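Probable glutathione reductase (PDB 4DNA) probably catalyses the NADPH-dependent reduction of glutathione disulfide to glutathione, working as an FAD-containing homodimer. Local coordinates at residues A[115-120]-A[273-278]; A[7-12]-A[130-135]; A[173-178]-A[261-266]. One frame throughout, in Å; residues are numbered along the deposited sequence.

Contact 1 of 3, residues A[115-120]-A[273-278]; sequences AELAGP and LGLEAA. With FAD (flavin-adenine dinucleotide), chain C.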
loop_
_atom_site.group_PDB
_atom_site.type_symbol
_atom_site.label_atom_id
_atom_site.label_comp_id
_atom_site.label_asym_id
_atom_site.label_seq_id
_atom_site.Cartn_x
_atom_site.Cartn_y
_atom_site.Cartn_z
ATOM N N ALA A 115 -4.483 15.654 -37.660
ATOM C CA ALA A 115 -3.366 15.780 -38.599
ATOM C C ALA A 115 -3.155 14.487 -39.396
ATOM O O ALA A 115 -3.236 13.380 -38.845
ATOM C CB ALA A 115 -2.093 16.176 -37.871
ATOM N N GLU A 116 -2.906 14.635 -40.698
ATOM C CA GLU A 116 -2.573 13.501 -41.553
ATOM C C GLU A 116 -1.253 13.726 -42.257
ATOM O O GLU A 116 -0.679 14.821 -42.210
ATOM C CB GLU A 116 -3.673 13.235 -42.573
ATOM C CG GLU A 116 -4.677 12.186 -42.136
ATOM C CD GLU A 116 -5.916 12.162 -43.016
ATOM O OE1 GLU A 116 -5.776 12.124 -44.266
ATOM O OE2 GLU A 116 -7.035 12.181 -42.448
ATOM N N LEU A 117 -0.779 12.679 -42.918
ATOM C CA LEU A 117 0.519 12.713 -43.555
ATOM C C LEU A 117 0.439 12.881 -45.053
ATOM O O LEU A 117 -0.203 12.083 -45.745
ATOM C CB LEU A 117 1.299 11.450 -43.215
ATOM C CG LEU A 117 1.956 11.489 -41.841
ATOM C CD1 LEU A 117 2.260 10.089 -41.346
ATOM C CD2 LEU A 117 3.229 12.319 -41.910
ATOM N N ALA A 118 1.086 13.945 -45.527
ATOM C CA ALA A 118 1.354 14.174 -46.947
ATOM C C ALA A 118 2.571 13.346 -47.399
ATOM O O ALA A 118 2.473 12.114 -47.534
ATOM C CB ALA A 118 1.579 15.657 -47.207
ATOM N N GLY A 119 3.708 14.019 -47.619
ATOM C CA GLY A 119 4.988 13.362 -47.918
ATOM C C GLY A 119 5.566 12.586 -46.731
ATOM O O GLY A 119 4.821 12.046 -45.903
ATOM N N PRO A 120 6.907 12.488 -46.653
ATOM C CA PRO A 120 7.505 11.874 -45.466
ATOM C C PRO A 120 8.114 12.904 -44.495
ATOM O O PRO A 120 8.666 12.520 -43.461
ATOM C CB PRO A 120 8.589 10.953 -46.057
ATOM C CG PRO A 120 8.667 11.281 -47.532
ATOM C CD PRO A 120 7.870 12.536 -47.765
ATOM N N LEU A 273 -4.714 7.671 -42.084
ATOM C CA LEU A 273 -3.780 8.561 -41.400
ATOM C C LEU A 273 -2.693 9.014 -42.372
ATOM O O LEU A 273 -1.842 9.835 -42.028
ATOM C CB LEU A 273 -3.172 7.862 -40.180
ATOM C CG LEU A 273 -2.129 8.596 -39.320
ATOM C CD1 LEU A 273 -2.622 9.946 -38.831
ATOM C CD2 LEU A 273 -1.705 7.740 -38.140
ATOM N N GLY A 274 -2.740 8.481 -43.593
ATOM C CA GLY A 274 -1.801 8.852 -44.638
ATOM C C GLY A 274 -0.489 8.094 -44.547
ATOM O O GLY A 274 0.507 8.493 -45.159
ATOM N N LEU A 275 -0.491 6.993 -43.795
ATOM C CA LEU A 275 0.705 6.163 -43.593
ATOM C C LEU A 275 1.235 5.586 -44.892
ATOM O O LEU A 275 2.430 5.639 -45.158
ATOM C CB LEU A 275 0.423 5.014 -42.618
ATOM C CG LEU A 275 -0.057 5.334 -41.205
ATOM C CD1 LEU A 275 -0.052 4.055 -40.388
ATOM C CD2 LEU A 275 0.817 6.394 -40.555
ATOM N N GLU A 276 0.321 5.029 -45.677
ATOM C CA GLU A 276 0.609 4.381 -46.955
ATOM C C GLU A 276 1.339 5.325 -47.911
ATOM O O GLU A 276 2.354 4.963 -48.486
ATOM C CB GLU A 276 -0.695 3.848 -47.565
ATOM C CG GLU A 276 -1.946 4.696 -47.254
ATOM C CD GLU A 276 -2.548 4.482 -45.851
ATOM O OE1 GLU A 276 -2.304 3.426 -45.225
ATOM O OE2 GLU A 276 -3.287 5.379 -45.370
ATOM N N ALA A 277 0.831 6.550 -48.034
ATOM C CA ALA A 277 1.495 7.608 -48.795
ATOM C C ALA A 277 2.912 7.866 -48.288
ATOM O O ALA A 277 3.778 8.245 -49.057
ATOM C CB ALA A 277 0.677 8.891 -48.739
ATOM N N ALA A 278 3.142 7.654 -46.994
ATOM C CA ALA A 278 4.455 7.889 -46.382
ATOM C C ALA A 278 5.322 6.620 -46.231
ATOM O O ALA A 278 6.366 6.651 -45.572
ATOM C CB ALA A 278 4.286 8.586 -45.037
HETATM P PA FAD C . -3.341 8.202 -26.234
HETATM O O1A FAD C . -4.243 7.077 -26.712
HETATM O O2A FAD C . -3.218 8.578 -24.774
HETATM O O5B FAD C . -3.732 9.546 -27.021
HETATM C C5B FAD C . -3.277 9.833 -28.350
HETATM C C4B FAD C . -4.101 11.021 -28.820
HETATM O O4B FAD C . -3.990 11.252 -30.224
HETATM C C3B FAD C . -5.568 10.778 -28.526
HETATM O O3B FAD C . -6.041 11.831 -27.673
HETATM C C2B FAD C . -6.232 10.756 -29.889
HETATM O O2B FAD C . -7.541 11.326 -29.843
HETATM C C1B FAD C . -5.279 11.570 -30.752
HETATM N N9A FAD C . -5.293 11.207 -32.188
HETATM C C8A FAD C . -5.539 9.973 -32.669
HETATM N N7A FAD C . -5.454 9.924 -34.020
HETATM C C5A FAD C . -5.136 11.161 -34.419
HETATM C C6A FAD C . -4.895 11.778 -35.733
HETATM N N6A FAD C . -5.011 10.995 -36.834
HETATM N N1A FAD C . -4.578 13.099 -35.765
HETATM C C2A FAD C . -4.490 13.831 -34.627
HETATM N N3A FAD C . -4.700 13.323 -33.390
HETATM C C4A FAD C . -5.023 12.011 -33.222
HETATM N N1 FAD C . -2.746 2.491 -18.476
HETATM C C2 FAD C . -2.123 2.411 -17.279
HETATM O O2 FAD C . -0.875 2.476 -17.234
HETATM N N3 FAD C . -2.812 2.261 -16.132
HETATM C C4 FAD C . -4.157 2.178 -16.089
HETATM O O4 FAD C . -4.758 2.050 -14.994
HETATM C C4X FAD C . -4.908 2.250 -17.368
HETATM N N5 FAD C . -6.256 2.179 -17.412
HETATM C C5X FAD C . -6.904 2.258 -18.606
HETATM C C6 FAD C . -8.296 2.183 -18.651
HETATM C C7 FAD C . -8.971 2.253 -19.875
HETATM C C7M FAD C . -10.477 2.172 -19.870
HETATM C C8 FAD C . -8.202 2.426 -21.148
HETATM C C8M FAD C . -8.872 2.524 -22.492
HETATM C C9 FAD C . -6.816 2.498 -21.105
HETATM C C9A FAD C . -6.141 2.418 -19.888
HETATM N N10 FAD C . -4.734 2.495 -19.859
HETATM C C10 FAD C . -4.092 2.414 -18.600
HETATM C "C1'" FAD C . -3.984 2.647 -21.119
HETATM C "C2'" FAD C . -3.503 4.068 -21.373
HETATM O "O2'" FAD C . -4.618 4.965 -21.330
HETATM C "C3'" FAD C . -2.770 4.155 -22.713
HETATM O "O3'" FAD C . -1.805 3.097 -22.760
HETATM C "C4'" FAD C . -2.057 5.491 -22.925
HETATM O "O4'" FAD C . -3.029 6.538 -23.039
HETATM C "C5'" FAD C . -1.200 5.464 -24.179
HETATM O "O5'" FAD C . -1.174 6.773 -24.742
HETATM P P FAD C . -0.689 7.096 -26.250
HETATM O O1P FAD C . 0.534 7.993 -26.198
HETATM O O2P FAD C . -0.659 5.824 -27.063
HETATM O O3P FAD C . -1.865 8.013 -26.848
#

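Contact 2 of 3, residues A[7-12]-A[130-135]; sequences DLFVIG and KTVTAE. With FAD (flavin-adenine dinucleotide), chain C.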
loop_
_atom_site.group_PDB
_atom_site.type_symbol
_atom_site.label_atom_id
_atom_site.label_comp_id
_atom_site.label_asym_id
_atom_site.label_seq_id
_atom_site.Cartn_x
_atom_site.Cartn_y
_atom_site.Cartn_z
ATOM N N ASP A 7 10.959 21.778 -36.336
ATOM C CA ASP A 7 11.970 20.752 -36.176
ATOM C C ASP A 7 11.258 19.436 -35.914
ATOM O O ASP A 7 11.712 18.380 -36.354
ATOM C CB ASP A 7 12.928 21.094 -35.033
ATOM C CG ASP A 7 13.756 22.334 -35.321
ATOM O OD1 ASP A 7 14.721 22.250 -36.120
ATOM O OD2 ASP A 7 13.438 23.403 -34.751
ATOM N N LEU A 8 10.121 19.516 -35.222
ATOM C CA LEU A 8 9.427 18.328 -34.755
ATOM C C LEU A 8 7.914 18.482 -34.699
ATOM O O LEU A 8 7.397 19.163 -33.818
ATOM C CB LEU A 8 9.930 17.923 -33.366
ATOM C CG LEU A 8 9.180 16.722 -32.780
ATOM C CD1 LEU A 8 9.676 15.412 -33.381
ATOM C CD2 LEU A 8 9.301 16.700 -31.271
ATOM N N PHE A 9 7.207 17.827 -35.617
ATOM C CA PHE A 9 5.760 17.701 -35.490
ATOM C C PHE A 9 5.396 16.418 -34.748
ATOM O O PHE A 9 5.952 15.353 -35.028
ATOM C CB PHE A 9 5.055 17.755 -36.850
ATOM C CG PHE A 9 3.597 18.108 -36.751
ATOM C CD1 PHE A 9 2.650 17.144 -36.402
ATOM C CD2 PHE A 9 3.172 19.405 -36.981
ATOM C CE1 PHE A 9 1.310 17.467 -36.296
ATOM C CE2 PHE A 9 1.834 19.733 -36.879
ATOM C CZ PHE A 9 0.902 18.765 -36.535
ATOM N N VAL A 10 4.470 16.548 -33.801
ATOM C CA VAL A 10 3.964 15.441 -32.996
ATOM C C VAL A 10 2.479 15.257 -33.306
ATOM O O VAL A 10 1.675 16.153 -33.045
ATOM C CB VAL A 10 4.117 15.738 -31.483
ATOM C CG1 VAL A 10 3.427 14.680 -30.645
ATOM C CG2 VAL A 10 5.574 15.838 -31.087
ATOM N N ILE A 11 2.108 14.113 -33.866
ATOM C CA ILE A 11 0.701 13.835 -34.106
ATOM C C ILE A 11 0.117 13.038 -32.949
ATOM O O ILE A 11 0.492 11.885 -32.737
ATOM C CB ILE A 11 0.458 13.044 -35.404
ATOM C CG1 ILE A 11 1.206 13.667 -36.579
ATOM C CG2 ILE A 11 -1.030 12.997 -35.704
ATOM C CD1 ILE A 11 1.175 12.827 -37.844
ATOM N N GLY A 12 -0.808 13.653 -32.216
ATOM C CA GLY A 12 -1.498 12.985 -31.110
ATOM C C GLY A 12 -1.146 13.593 -29.769
ATOM O O GLY A 12 0.026 13.661 -29.415
ATOM N N LYS A 130 -4.576 23.221 -44.183
ATOM C CA LYS A 130 -3.177 23.587 -44.480
ATOM C C LYS A 130 -2.185 22.415 -44.549
ATOM O O LYS A 130 -2.485 21.293 -44.137
ATOM C CB LYS A 130 -2.665 24.636 -43.473
ATOM C CG LYS A 130 -2.345 25.998 -44.071
ATOM C CD LYS A 130 -3.602 26.758 -44.466
ATOM C CE LYS A 130 -3.354 27.627 -45.683
ATOM N NZ LYS A 130 -4.652 28.126 -46.199
ATOM N N THR A 131 -0.991 22.721 -45.053
ATOM C CA THR A 131 0.090 21.760 -45.293
ATOM C C THR A 131 1.356 22.259 -44.597
ATOM O O THR A 131 1.771 23.406 -44.807
ATOM C CB THR A 131 0.352 21.643 -46.814
ATOM O OG1 THR A 131 -0.685 20.862 -47.420
ATOM C CG2 THR A 131 1.718 21.029 -47.123
ATOM N N VAL A 132 1.977 21.404 -43.790
ATOM C CA VAL A 132 3.127 21.815 -42.978
ATOM C C VAL A 132 4.314 20.840 -43.040
ATOM O O VAL A 132 4.125 19.626 -43.115
ATOM C CB VAL A 132 2.681 22.073 -41.520
ATOM C CG1 VAL A 132 3.683 21.531 -40.507
ATOM C CG2 VAL A 132 2.395 23.557 -41.298
ATOM N N THR A 133 5.533 21.375 -43.001
ATOM C CA THR A 133 6.739 20.547 -43.031
ATOM C C THR A 133 7.468 20.504 -41.679
ATOM O O THR A 133 7.592 21.525 -40.991
ATOM C CB THR A 133 7.732 21.011 -44.113
ATOM O OG1 THR A 133 8.129 22.361 -43.846
ATOM C CG2 THR A 133 7.108 20.925 -45.508
ATOM N N ALA A 134 7.938 19.309 -41.311
ATOM C CA ALA A 134 8.800 19.114 -40.147
ATOM C C ALA A 134 9.987 18.223 -40.509
ATOM O O ALA A 134 9.908 17.431 -41.456
ATOM C CB ALA A 134 8.018 18.518 -38.987
ATOM N N GLU A 135 11.081 18.365 -39.757
ATOM C CA GLU A 135 12.288 17.548 -39.936
ATOM C C GLU A 135 12.122 16.130 -39.360
ATOM O O GLU A 135 12.416 15.136 -40.029
ATOM C CB GLU A 135 13.513 18.244 -39.325
ATOM C CG GLU A 135 14.834 17.517 -39.575
ATOM C CD GLU A 135 16.052 18.289 -39.090
ATOM O OE1 GLU A 135 16.141 18.580 -37.870
ATOM O OE2 GLU A 135 16.931 18.595 -39.934
HETATM P PA FAD C . -3.341 8.202 -26.234
HETATM O O1A FAD C . -4.243 7.077 -26.712
HETATM O O2A FAD C . -3.218 8.578 -24.774
HETATM O O5B FAD C . -3.732 9.546 -27.021
HETATM C C5B FAD C . -3.277 9.833 -28.350
HETATM C C4B FAD C . -4.101 11.021 -28.820
HETATM O O4B FAD C . -3.990 11.252 -30.224
HETATM C C3B FAD C . -5.568 10.778 -28.526
HETATM O O3B FAD C . -6.041 11.831 -27.673
HETATM C C2B FAD C . -6.232 10.756 -29.889
HETATM O O2B FAD C . -7.541 11.326 -29.843
HETATM C C1B FAD C . -5.279 11.570 -30.752
HETATM N N9A FAD C . -5.293 11.207 -32.188
HETATM C C8A FAD C . -5.539 9.973 -32.669
HETATM N N7A FAD C . -5.454 9.924 -34.020
HETATM C C5A FAD C . -5.136 11.161 -34.419
HETATM C C6A FAD C . -4.895 11.778 -35.733
HETATM N N6A FAD C . -5.011 10.995 -36.834
HETATM N N1A FAD C . -4.578 13.099 -35.765
HETATM C C2A FAD C . -4.490 13.831 -34.627
HETATM N N3A FAD C . -4.700 13.323 -33.390
HETATM C C4A FAD C . -5.023 12.011 -33.222
HETATM N N1 FAD C . -2.746 2.491 -18.476
HETATM C C2 FAD C . -2.123 2.411 -17.279
HETATM O O2 FAD C . -0.875 2.476 -17.234
HETATM N N3 FAD C . -2.812 2.261 -16.132
HETATM C C4 FAD C . -4.157 2.178 -16.089
HETATM O O4 FAD C . -4.758 2.050 -14.994
HETATM C C4X FAD C . -4.908 2.250 -17.368
HETATM N N5 FAD C . -6.256 2.179 -17.412
HETATM C C5X FAD C . -6.904 2.258 -18.606
HETATM C C6 FAD C . -8.296 2.183 -18.651
HETATM C C7 FAD C . -8.971 2.253 -19.875
HETATM C C7M FAD C . -10.477 2.172 -19.870
HETATM C C8 FAD C . -8.202 2.426 -21.148
HETATM C C8M FAD C . -8.872 2.524 -22.492
HETATM C C9 FAD C . -6.816 2.498 -21.105
HETATM C C9A FAD C . -6.141 2.418 -19.888
HETATM N N10 FAD C . -4.734 2.495 -19.859
HETATM C C10 FAD C . -4.092 2.414 -18.600
HETATM C "C1'" FAD C . -3.984 2.647 -21.119
HETATM C "C2'" FAD C . -3.503 4.068 -21.373
HETATM O "O2'" FAD C . -4.618 4.965 -21.330
HETATM C "C3'" FAD C . -2.770 4.155 -22.713
HETATM O "O3'" FAD C . -1.805 3.097 -22.760
HETATM C "C4'" FAD C . -2.057 5.491 -22.925
HETATM O "O4'" FAD C . -3.029 6.538 -23.039
HETATM C "C5'" FAD C . -1.200 5.464 -24.179
HETATM O "O5'" FAD C . -1.174 6.773 -24.742
HETATM P P FAD C . -0.689 7.096 -26.250
HETATM O O1P FAD C . 0.534 7.993 -26.198
HETATM O O2P FAD C . -0.659 5.824 -27.063
HETATM O O3P FAD C . -1.865 8.013 -26.848
#

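Contact 3 of 3, residues A[173-178]-A[261-266]; sequences ILIAGG and MLALGR. With FAD (flavin-adenine dinucleotide), chain C.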
loop_
_atom_site.group_PDB
_atom_site.type_symbol
_atom_site.label_atom_id
_atom_site.label_comp_id
_atom_site.label_asym_id
_atom_site.label_seq_id
_atom_site.Cartn_x
_atom_site.Cartn_y
_atom_site.Cartn_z
ATOM N N ILE A 173 -26.327 -4.182 -16.502
ATOM C CA ILE A 173 -25.315 -4.190 -17.572
ATOM C C ILE A 173 -24.783 -5.605 -17.867
ATOM O O ILE A 173 -24.663 -6.444 -16.968
ATOM C CB ILE A 173 -24.124 -3.236 -17.288
ATOM C CG1 ILE A 173 -23.404 -2.879 -18.593
ATOM C CG2 ILE A 173 -23.138 -3.835 -16.283
ATOM C CD1 ILE A 173 -22.630 -1.581 -18.524
ATOM N N LEU A 174 -24.464 -5.853 -19.134
ATOM C CA LEU A 174 -23.785 -7.071 -19.522
ATOM C C LEU A 174 -22.506 -6.710 -20.243
ATOM O O LEU A 174 -22.553 -6.055 -21.283
ATOM C CB LEU A 174 -24.669 -7.944 -20.425
ATOM C CG LEU A 174 -23.972 -9.155 -21.051
ATOM C CD1 LEU A 174 -23.794 -10.255 -20.030
ATOM C CD2 LEU A 174 -24.714 -9.677 -22.264
ATOM N N ILE A 175 -21.379 -7.163 -19.696
ATOM C CA ILE A 175 -20.065 -6.868 -20.250
ATOM C C ILE A 175 -19.348 -8.078 -20.837
ATOM O O ILE A 175 -18.888 -8.950 -20.110
ATOM C CB ILE A 175 -19.129 -6.254 -19.204
ATOM C CG1 ILE A 175 -19.724 -4.968 -18.654
ATOM C CG2 ILE A 175 -17.769 -5.992 -19.826
ATOM C CD1 ILE A 175 -19.249 -4.632 -17.258
ATOM N N ALA A 176 -19.231 -8.094 -22.160
ATOM C CA ALA A 176 -18.370 -9.035 -22.863
ATOM C C ALA A 176 -16.901 -8.591 -22.787
ATOM O O ALA A 176 -16.584 -7.404 -22.961
ATOM C CB ALA A 176 -18.815 -9.150 -24.308
ATOM N N GLY A 177 -16.009 -9.537 -22.528
ATOM C CA GLY A 177 -14.579 -9.241 -22.447
ATOM C C GLY A 177 -13.998 -9.929 -21.231
ATOM O O GLY A 177 -14.692 -10.110 -20.235
ATOM N N GLY A 178 -12.728 -10.315 -21.299
ATOM C CA GLY A 178 -12.068 -10.957 -20.163
ATOM C C GLY A 178 -10.855 -10.246 -19.590
ATOM O O GLY A 178 -10.311 -10.676 -18.581
HETATM N N MSE A 261 -21.918 -3.694 -22.874
HETATM C CA MSE A 261 -20.604 -3.148 -23.107
HETATM C C MSE A 261 -19.722 -4.158 -23.753
HETATM O O MSE A 261 -19.594 -5.294 -23.273
HETATM C CB MSE A 261 -19.992 -2.763 -21.774
HETATM C CG MSE A 261 -18.695 -1.999 -21.986
HETATM SE SE MSE A 261 -18.126 -1.413 -20.199
HETATM C CE MSE A 261 -17.226 0.274 -20.655
ATOM N N LEU A 262 -19.094 -3.737 -24.848
ATOM C CA LEU A 262 -18.014 -4.496 -25.463
ATOM C C LEU A 262 -16.657 -4.003 -24.978
ATOM O O LEU A 262 -16.244 -2.883 -25.287
ATOM C CB LEU A 262 -18.077 -4.394 -26.969
ATOM C CG LEU A 262 -19.396 -4.816 -27.578
ATOM C CD1 LEU A 262 -19.340 -4.437 -29.043
ATOM C CD2 LEU A 262 -19.648 -6.304 -27.375
ATOM N N ALA A 263 -15.979 -4.852 -24.213
ATOM C CA ALA A 263 -14.670 -4.541 -23.674
ATOM C C ALA A 263 -13.667 -5.588 -24.117
ATOM O O ALA A 263 -12.928 -6.120 -23.291
ATOM C CB ALA A 263 -14.728 -4.474 -22.156
ATOM N N LEU A 264 -13.640 -5.888 -25.417
ATOM C CA LEU A 264 -12.724 -6.904 -25.945
ATOM C C LEU A 264 -11.718 -6.304 -26.926
ATOM O O LEU A 264 -11.911 -6.371 -28.148
ATOM C CB LEU A 264 -13.480 -8.061 -26.602
ATOM C CG LEU A 264 -14.960 -8.242 -26.303
ATOM C CD1 LEU A 264 -15.780 -7.449 -27.303
ATOM C CD2 LEU A 264 -15.314 -9.715 -26.382
ATOM N N GLY A 265 -10.654 -5.711 -26.384
ATOM C CA GLY A 265 -9.563 -5.190 -27.197
ATOM C C GLY A 265 -9.708 -3.760 -27.680
ATOM O O GLY A 265 -10.815 -3.221 -27.786
ATOM N N ARG A 266 -8.557 -3.155 -27.962
ATOM C CA ARG A 266 -8.456 -1.833 -28.577
ATOM C C ARG A 266 -7.736 -1.970 -29.909
ATOM O O ARG A 266 -7.109 -2.984 -30.169
ATOM C CB ARG A 266 -7.713 -0.871 -27.652
ATOM C CG ARG A 266 -8.516 -0.501 -26.412
ATOM C CD ARG A 266 -7.765 0.432 -25.479
ATOM N NE ARG A 266 -7.526 1.775 -26.028
ATOM C CZ ARG A 266 -8.465 2.702 -26.191
ATOM N NH1 ARG A 266 -9.723 2.415 -25.883
ATOM N NH2 ARG A 266 -8.161 3.907 -26.679
HETATM P PA FAD C . -3.341 8.202 -26.234
HETATM O O1A FAD C . -4.243 7.077 -26.712
HETATM O O2A FAD C . -3.218 8.578 -24.774
HETATM O O5B FAD C . -3.732 9.546 -27.021
HETATM C C5B FAD C . -3.277 9.833 -28.350
HETATM C C4B FAD C . -4.101 11.021 -28.820
HETATM O O4B FAD C . -3.990 11.252 -30.224
HETATM C C3B FAD C . -5.568 10.778 -28.526
HETATM O O3B FAD C . -6.041 11.831 -27.673
HETATM C C2B FAD C . -6.232 10.756 -29.889
HETATM O O2B FAD C . -7.541 11.326 -29.843
HETATM C C1B FAD C . -5.279 11.570 -30.752
HETATM N N9A FAD C . -5.293 11.207 -32.188
HETATM C C8A FAD C . -5.539 9.973 -32.669
HETATM N N7A FAD C . -5.454 9.924 -34.020
HETATM C C5A FAD C . -5.136 11.161 -34.419
HETATM C C6A FAD C . -4.895 11.778 -35.733
HETATM N N6A FAD C . -5.011 10.995 -36.834
HETATM N N1A FAD C . -4.578 13.099 -35.765
HETATM C C2A FAD C . -4.490 13.831 -34.627
HETATM N N3A FAD C . -4.700 13.323 -33.390
HETATM C C4A FAD C . -5.023 12.011 -33.222
HETATM N N1 FAD C . -2.746 2.491 -18.476
HETATM C C2 FAD C . -2.123 2.411 -17.279
HETATM O O2 FAD C . -0.875 2.476 -17.234
HETATM N N3 FAD C . -2.812 2.261 -16.132
HETATM C C4 FAD C . -4.157 2.178 -16.089
HETATM O O4 FAD C . -4.758 2.050 -14.994
HETATM C C4X FAD C . -4.908 2.250 -17.368
HETATM N N5 FAD C . -6.256 2.179 -17.412
HETATM C C5X FAD C . -6.904 2.258 -18.606
HETATM C C6 FAD C . -8.296 2.183 -18.651
HETATM C C7 FAD C . -8.971 2.253 -19.875
HETATM C C7M FAD C . -10.477 2.172 -19.870
HETATM C C8 FAD C . -8.202 2.426 -21.148
HETATM C C8M FAD C . -8.872 2.524 -22.492
HETATM C C9 FAD C . -6.816 2.498 -21.105
HETATM C C9A FAD C . -6.141 2.418 -19.888
HETATM N N10 FAD C . -4.734 2.495 -19.859
HETATM C C10 FAD C . -4.092 2.414 -18.600
HETATM C "C1'" FAD C . -3.984 2.647 -21.119
HETATM C "C2'" FAD C . -3.503 4.068 -21.373
HETATM O "O2'" FAD C . -4.618 4.965 -21.330
HETATM C "C3'" FAD C . -2.770 4.155 -22.713
HETATM O "O3'" FAD C . -1.805 3.097 -22.760
HETATM C "C4'" FAD C . -2.057 5.491 -22.925
HETATM O "O4'" FAD C . -3.029 6.538 -23.039
HETATM C "C5'" FAD C . -1.200 5.464 -24.179
HETATM O "O5'" FAD C . -1.174 6.773 -24.742
HETATM P P FAD C . -0.689 7.096 -26.250
HETATM O O1P FAD C . 0.534 7.993 -26.198
HETATM O O2P FAD C . -0.659 5.824 -27.063
HETATM O O3P FAD C . -1.865 8.013 -26.848
#

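Contact 1 of 3, residues A[115-120]-A[273-278]
Leu117 N donates to Leu273 O at 3.2 Å, the one hydrogen bond between residues 115-120 and 273-278. Just beside it, Leu117 CB lies 3.6 Å from Gly274 O. Farther out on the same side chain, CD1 meets CD2 of Leu275 at 4.0 Å, where the two leucine side chains meet at a slant. Glu116 offers its aliphatic part, with CG next to Leu273 O. Leu273 starts off pointing away, but its CG stands opposite the backbone N (chi1 179°) and CD1 comes back to within 3.5 Å of Ala115 O.

Strand 115-117 is an outer strand of the small three-stranded antiparallel sheet in the FAD domain of this disulfide oxidoreductase family, and 273-278 belongs to the loop after strand 266-268. Both segments reach the adenine. Ala115 N gives N1A of FAD a nearly straight bond (167°), while Leu273 CD1 sits 3.3 Å from the FAD amino nitrogen N6A. At the other end, the methyl CB of Ala278 rests 3.6 Å from Gly119 O.

One shell farther out, Glu116 OE2 forms a salt bridge with Arg114 NE, and the Glu116 backbone is hydrogen-bonded to Lys124 of the next strand. Ala278 O is hydrogen-bonded by Thr298 OG1, and Leu275 packs on Ile288.

Contact 2 of 3, residues A[7-12]-A[130-135]
Phe9 and Ala134 touch CB to CB at 3.7 Å, where two different sheets of the FAD domain come together. Strand 8-11 runs through the parallel Rossmann-type sheet, and strand 130-134 is an outer strand of the three-stranded antiparallel one. Their axes pass 6.7 Å apart at 119°, so this is a face contact between layers. The chain turns its corner at Glu135 and goes on into strand 137-139, next to 6-11 in the parallel sheet.

Phe9 makes the apolar part of the contact with Ala134 and Val132. With CG swung away from its own backbone N (chi1 -160°), the ring extends past Ala134 and over the antiparallel sheet. There its CD2 lies 4.1 Å from Val132 CG1, the two side chains crossing at about a right angle and the methyl meeting the ring obliquely. Val123, Leu125 and Ala115 also touch the Phe9 side chain, as do Ala32 and Ala34 of strand 31-35. The Ala134 methyl sits against the Phe9 backbone, its CB 3.5 Å from Phe9 N.

At the corner, Glu135 CB lies 3.5 Å from Asp7 O, and its fully extended chain (chi1 -175°) brings OE1 to 4.3 Å from Asp7 OD1. Two like charges this near would probably disfavour each other somewhat. The other Asp7 oxygen, OD2, accepts a hydrogen bond from Lys30 N.

At the far end of strand 8-11 the cofactor begins: Ile11 CG2 rests 3.5 Å from adenine N1A of FAD, and Gly12 CA approaches the ribose O4B.

Contact 3 of 3, residues A[173-178]-A[261-266]
Ala176 spends both its backbone polar groups on residues 261-263, at and just past the end of strand 259-262; Met261 is modelled as selenomethionine. Its N donates to Met261 O at 3.0 Å, and its O accepts from Ala263 N at 2.9 Å. Two residues earlier, Leu174 O takes the N-H of Met261, also at 2.9 Å. Met261 O has a second, weaker visitor in the CA-H of Ile175, with CA 3.4 Å away. These are parallel bridges between central strand 172-176 and outer strand 259-262 of the NADPH-domain Rossmann-type sheet. On its other flank Ile175 is hydrogen-bonded to Thr197 and Ile199.

Ile175 and Met261 run alongside each other on the face covered by helix 180-191. Chi1 of -59° sets Ile175 CG1 beside its own N, where it meets Met261 CB at 3.8 Å, and CG2 leans on Ala263 CB at 4.1 Å. With an alanine here both branches go, and a gap would probably open between Met261, Ala263 and the helix. On the opposite face Ala176 CB touches Leu264 CD2.

Beyond the strand, the flavin methyl C8M of FAD lies over one face of the Arg266 guanidinium, displaced toward its rim.

With the main-chain groups paired on both flanks, the strand end should hold firm where it runs into Gly177 and Gly178, predicted to bind the dinucleotide.

In the fold
Contacts 1 and 2 sit in the same region, far from the chain's centre, with centres about 11 Å apart, and share the small antiparallel sheet: one uses outer strand 115-117, the other outer strand 130-134. They touch directly, Ala115 packing on Phe9 and Ile11, and both reach the adenine end of FAD. Each is only partly buried. Contact 1 mixes one backbone bond with loop packing; contact 2 is mainly apolar, with two like-charged carboxylates at its edge. Contact 3 is the core one, nearer the chain's centre and about 32 Å or more from the others, centre to centre. It is held mainly by a ladder of main-chain bonds and reaches FAD at the flavin.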